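Local structure of alpha-glucosidase (Pseudoalteromonas sp. K8, 5HQA) at residues H181-E186 with R482-P487. The protein is a chloride-activated alpha-glucosidase of glycoside hydrolase family 97 that binds calcium, hydrolyses alpha-glucosidic bonds and binds the inhibitor acarbose. Numbering follows the deposited sequence.
Sequences HISIHE and RMLAGP
Ser183 and His185 reach Leu484 and Ala485 through extended first torsions. Ser183 OG and His185 CG both lie anti to their backbone N (chi1 -170° and -172°). Being two residues apart on strand 181-186, the two side chains leave the same face of the sheet. Leu484 meets the serine with its CD1 branch. Leu484 CD1 sits 3.4 Å from Ser183 OG and 3.7 Å from Ser183 CB. The methyl of Ala485 approaches the imidazole obliquely, with CB 3.6 Å from His185 NE2. The contacts are van der Waals ones, with each methyl lying against a polar atom and a neighbouring carbon. The polar atoms bond elsewhere: Ser183 OG to Thr173 OG1, His185 ND1 to Thr170 OG1, and His185 NE2 to Asp441 O. The last bond itself links the strand to the catalytic-domain side. Arg482 folds back on its own segment. Its NH1 donates nearly straight to Pro487 O (2.8 Å, 166°), and NH2 donates to Gly486 O from above the carbonyl plane (2.9 Å). NH1 also bonds Glu455 O, the backbone of a calcium ligand. The contact thus joins the N-terminal beta-sandwich of family 97 to the (beta/alpha)8-barrel domain. Two methyl groups make the contact across the interface, while hydrogen bonds to other residues satisfy the buried serine and histidine and fix the imidazole's orientation.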
ATOM      1  N   HIS A 181      -3.068   0.080  20.539  1.00 11.23           N
ATOM      2  CA  HIS A 181      -2.836   0.653  19.220  1.00  9.91           C
ATOM      3  C   HIS A 181      -4.106   0.602  18.391  1.00 11.98           C
ATOM      4  O   HIS A 181      -4.826  -0.400  18.400  1.00 11.70           O
ATOM      5  CB  HIS A 181      -1.716  -0.076  18.485  1.00 10.35           C
ATOM      6  CG  HIS A 181      -0.355   0.230  19.025  1.00 13.30           C
ATOM      7  ND1 HIS A 181      -0.000  -0.039  20.331  1.00 14.51           N
ATOM      8  CD2 HIS A 181       0.729   0.801  18.446  1.00 12.41           C
ATOM      9  CE1 HIS A 181       1.254   0.337  20.528  1.00 14.26           C
ATOM     10  NE2 HIS A 181       1.720   0.846  19.399  1.00 13.07           N
ATOM     11  N   ILE A 182      -4.362   1.681  17.660  1.00 10.21           N
ATOM     12  CA  ILE A 182      -5.569   1.817  16.856  1.00  9.13           C
ATOM     13  C   ILE A 182      -5.166   2.379  15.502  1.00 11.55           C
ATOM     14  O   ILE A 182      -4.271   3.227  15.415  1.00 11.36           O
ATOM     15  CB  ILE A 182      -6.604   2.726  17.553  1.00 10.63           C
ATOM     16  CG1 ILE A 182      -6.999   2.127  18.904  1.00 12.38           C
ATOM     17  CG2 ILE A 182      -7.830   2.947  16.659  1.00 11.21           C
ATOM     18  CD1 ILE A 182      -7.936   2.994  19.718  1.00 16.08           C
ATOM     19  N   SER A 183      -5.818   1.908  14.442  1.00  9.87           N
ATOM     20  CA  SER A 183      -5.568   2.465  13.119  1.00  8.46           C
ATOM     21  C   SER A 183      -6.884   2.576  12.371  1.00 11.50           C
ATOM     22  O   SER A 183      -7.647   1.606  12.310  1.00 12.05           O
ATOM     23  CB  SER A 183      -4.582   1.600  12.331  1.00  9.79           C
ATOM     24  OG  SER A 183      -4.181   2.269  11.145  1.00 10.95           O
ATOM     25  N   ILE A 184      -7.134   3.748  11.791  1.00  9.44           N
ATOM     26  CA  ILE A 184      -8.363   4.031  11.059  1.00  8.19           C
ATOM     27  C   ILE A 184      -8.047   4.038   9.569  1.00 10.72           C
ATOM     28  O   ILE A 184      -7.059   4.648   9.141  1.00  9.20           O
ATOM     29  CB  ILE A 184      -8.973   5.372  11.508  1.00  9.67           C
ATOM     30  CG1 ILE A 184      -9.273   5.319  13.009  1.00 10.04           C
ATOM     31  CG2 ILE A 184     -10.247   5.700  10.702  1.00  8.51           C
ATOM     32  CD1 ILE A 184      -9.639   6.661  13.590  1.00 11.51           C
ATOM     33  N   HIS A 185      -8.888   3.376   8.781  1.00  9.74           N
ATOM     34  CA  HIS A 185      -8.665   3.291   7.342  1.00  8.87           C
ATOM     35  C   HIS A 185     -10.022   3.010   6.697  1.00 10.27           C
ATOM     36  O   HIS A 185     -11.068   3.249   7.312  1.00 12.11           O
ATOM     37  CB  HIS A 185      -7.580   2.235   7.059  1.00  8.34           C
ATOM     38  CG  HIS A 185      -7.111   2.188   5.636  1.00 11.77           C
ATOM     39  ND1 HIS A 185      -6.731   3.312   4.931  1.00 10.80           N
ATOM     40  CD2 HIS A 185      -6.944   1.139   4.794  1.00 11.41           C
ATOM     41  CE1 HIS A 185      -6.360   2.956   3.714  1.00 10.75           C
ATOM     42  NE2 HIS A 185      -6.478   1.644   3.605  1.00 10.39           N
ATOM     43  N   GLU A 186     -10.018   2.533   5.456  1.00  9.36           N
ATOM     44  CA  GLU A 186     -11.262   2.150   4.808  1.00 11.39           C
ATOM     45  C   GLU A 186     -10.990   0.988   3.860  1.00 13.30           C
ATOM     46  O   GLU A 186      -9.841   0.706   3.504  1.00 13.12           O
ATOM     47  CB  GLU A 186     -11.919   3.341   4.091  1.00 13.63           C
ATOM     48  CG  GLU A 186     -11.038   4.130   3.165  1.00 15.88           C
ATOM     49  CD  GLU A 186     -11.788   5.302   2.526  1.00 17.60           C
ATOM     50  OE1 GLU A 186     -11.140   6.320   2.208  1.00 15.59           O
ATOM     51  OE2 GLU A 186     -13.025   5.207   2.341  1.00 17.15           O
ATOM     52  N   ARG A 482       1.362   3.060   6.291  1.00 10.26           N
ATOM     53  CA  ARG A 482       1.136   2.755   4.879  1.00  9.14           C
ATOM     54  C   ARG A 482       0.987   1.255   4.620  1.00 10.12           C
ATOM     55  O   ARG A 482       0.116   0.835   3.846  1.00 10.72           O
ATOM     56  CB  ARG A 482       2.288   3.329   4.049  1.00  8.49           C
ATOM     57  CG  ARG A 482       2.396   2.760   2.642  1.00  9.37           C
ATOM     58  CD  ARG A 482       1.215   3.165   1.750  1.00 10.55           C
ATOM     59  NE  ARG A 482       1.391   2.600   0.411  1.00  9.70           N
ATOM     60  CZ  ARG A 482       1.136   1.332   0.093  1.00 10.35           C
ATOM     61  NH1 ARG A 482       1.351   0.902  -1.146  1.00 11.60           N
ATOM     62  NH2 ARG A 482       0.658   0.497   1.011  1.00  8.60           N
ATOM     63  N   MET A 483       1.823   0.423   5.253  1.00  8.98           N
ATOM     64  CA  MET A 483       1.788  -1.002   4.928  1.00  9.66           C
ATOM     65  C   MET A 483       0.547  -1.698   5.478  1.00 12.10           C
ATOM     66  O   MET A 483       0.240  -2.815   5.042  1.00 11.91           O
ATOM     67  CB  MET A 483       3.052  -1.709   5.427  1.00  8.62           C
ATOM     68  CG  MET A 483       4.345  -1.206   4.780  1.00  8.51           C
ATOM     69  SD  MET A 483       4.297  -1.055   2.970  1.00 12.95           S
ATOM     70  CE  MET A 483       4.159  -2.775   2.485  1.00 10.67           C
ATOM     71  N   LEU A 484      -0.179  -1.076   6.415  1.00 10.44           N
ATOM     72  CA  LEU A 484      -1.467  -1.636   6.820  1.00 10.80           C
ATOM     73  C   LEU A 484      -2.485  -1.609   5.683  1.00 13.03           C
ATOM     74  O   LEU A 484      -3.450  -2.384   5.706  1.00 14.01           O
ATOM     75  CB  LEU A 484      -2.020  -0.883   8.031  1.00 10.22           C
ATOM     76  CG  LEU A 484      -1.140  -0.826   9.286  1.00 11.42           C
ATOM     77  CD1 LEU A 484      -1.908  -0.148  10.418  1.00 11.27           C
ATOM     78  CD2 LEU A 484      -0.668  -2.216   9.714  1.00 10.28           C
ATOM     79  N   ALA A 485      -2.295  -0.737   4.691  1.00 11.64           N
ATOM     80  CA  ALA A 485      -3.237  -0.656   3.581  1.00  9.84           C
ATOM     81  C   ALA A 485      -3.060  -1.792   2.584  1.00 12.57           C
ATOM     82  O   ALA A 485      -4.035  -2.190   1.943  1.00 13.92           O
ATOM     83  CB  ALA A 485      -3.101   0.692   2.865  1.00  9.07           C
ATOM     84  N   GLY A 486      -1.845  -2.327   2.439  1.00 12.39           N
ATOM     85  CA  GLY A 486      -1.569  -3.358   1.458  1.00 11.41           C
ATOM     86  C   GLY A 486      -0.170  -3.227   0.874  1.00 12.43           C
ATOM     87  O   GLY A 486       0.645  -2.426   1.350  1.00 11.76           O
ATOM     88  N   PRO A 487       0.130  -4.000  -0.178  1.00 13.59           N
ATOM     89  CA  PRO A 487       1.513  -4.053  -0.692  1.00 10.85           C
ATOM     90  C   PRO A 487       2.009  -2.710  -1.218  1.00 12.75           C
ATOM     91  O   PRO A 487       1.236  -1.866  -1.676  1.00 12.38           O
ATOM     92  CB  PRO A 487       1.440  -5.096  -1.818  1.00 10.21           C
ATOM     93  CG  PRO A 487      -0.032  -5.240  -2.145  1.00 10.42           C
ATOM     94  CD  PRO A 487      -0.754  -4.972  -0.849  1.00 11.91           C
TER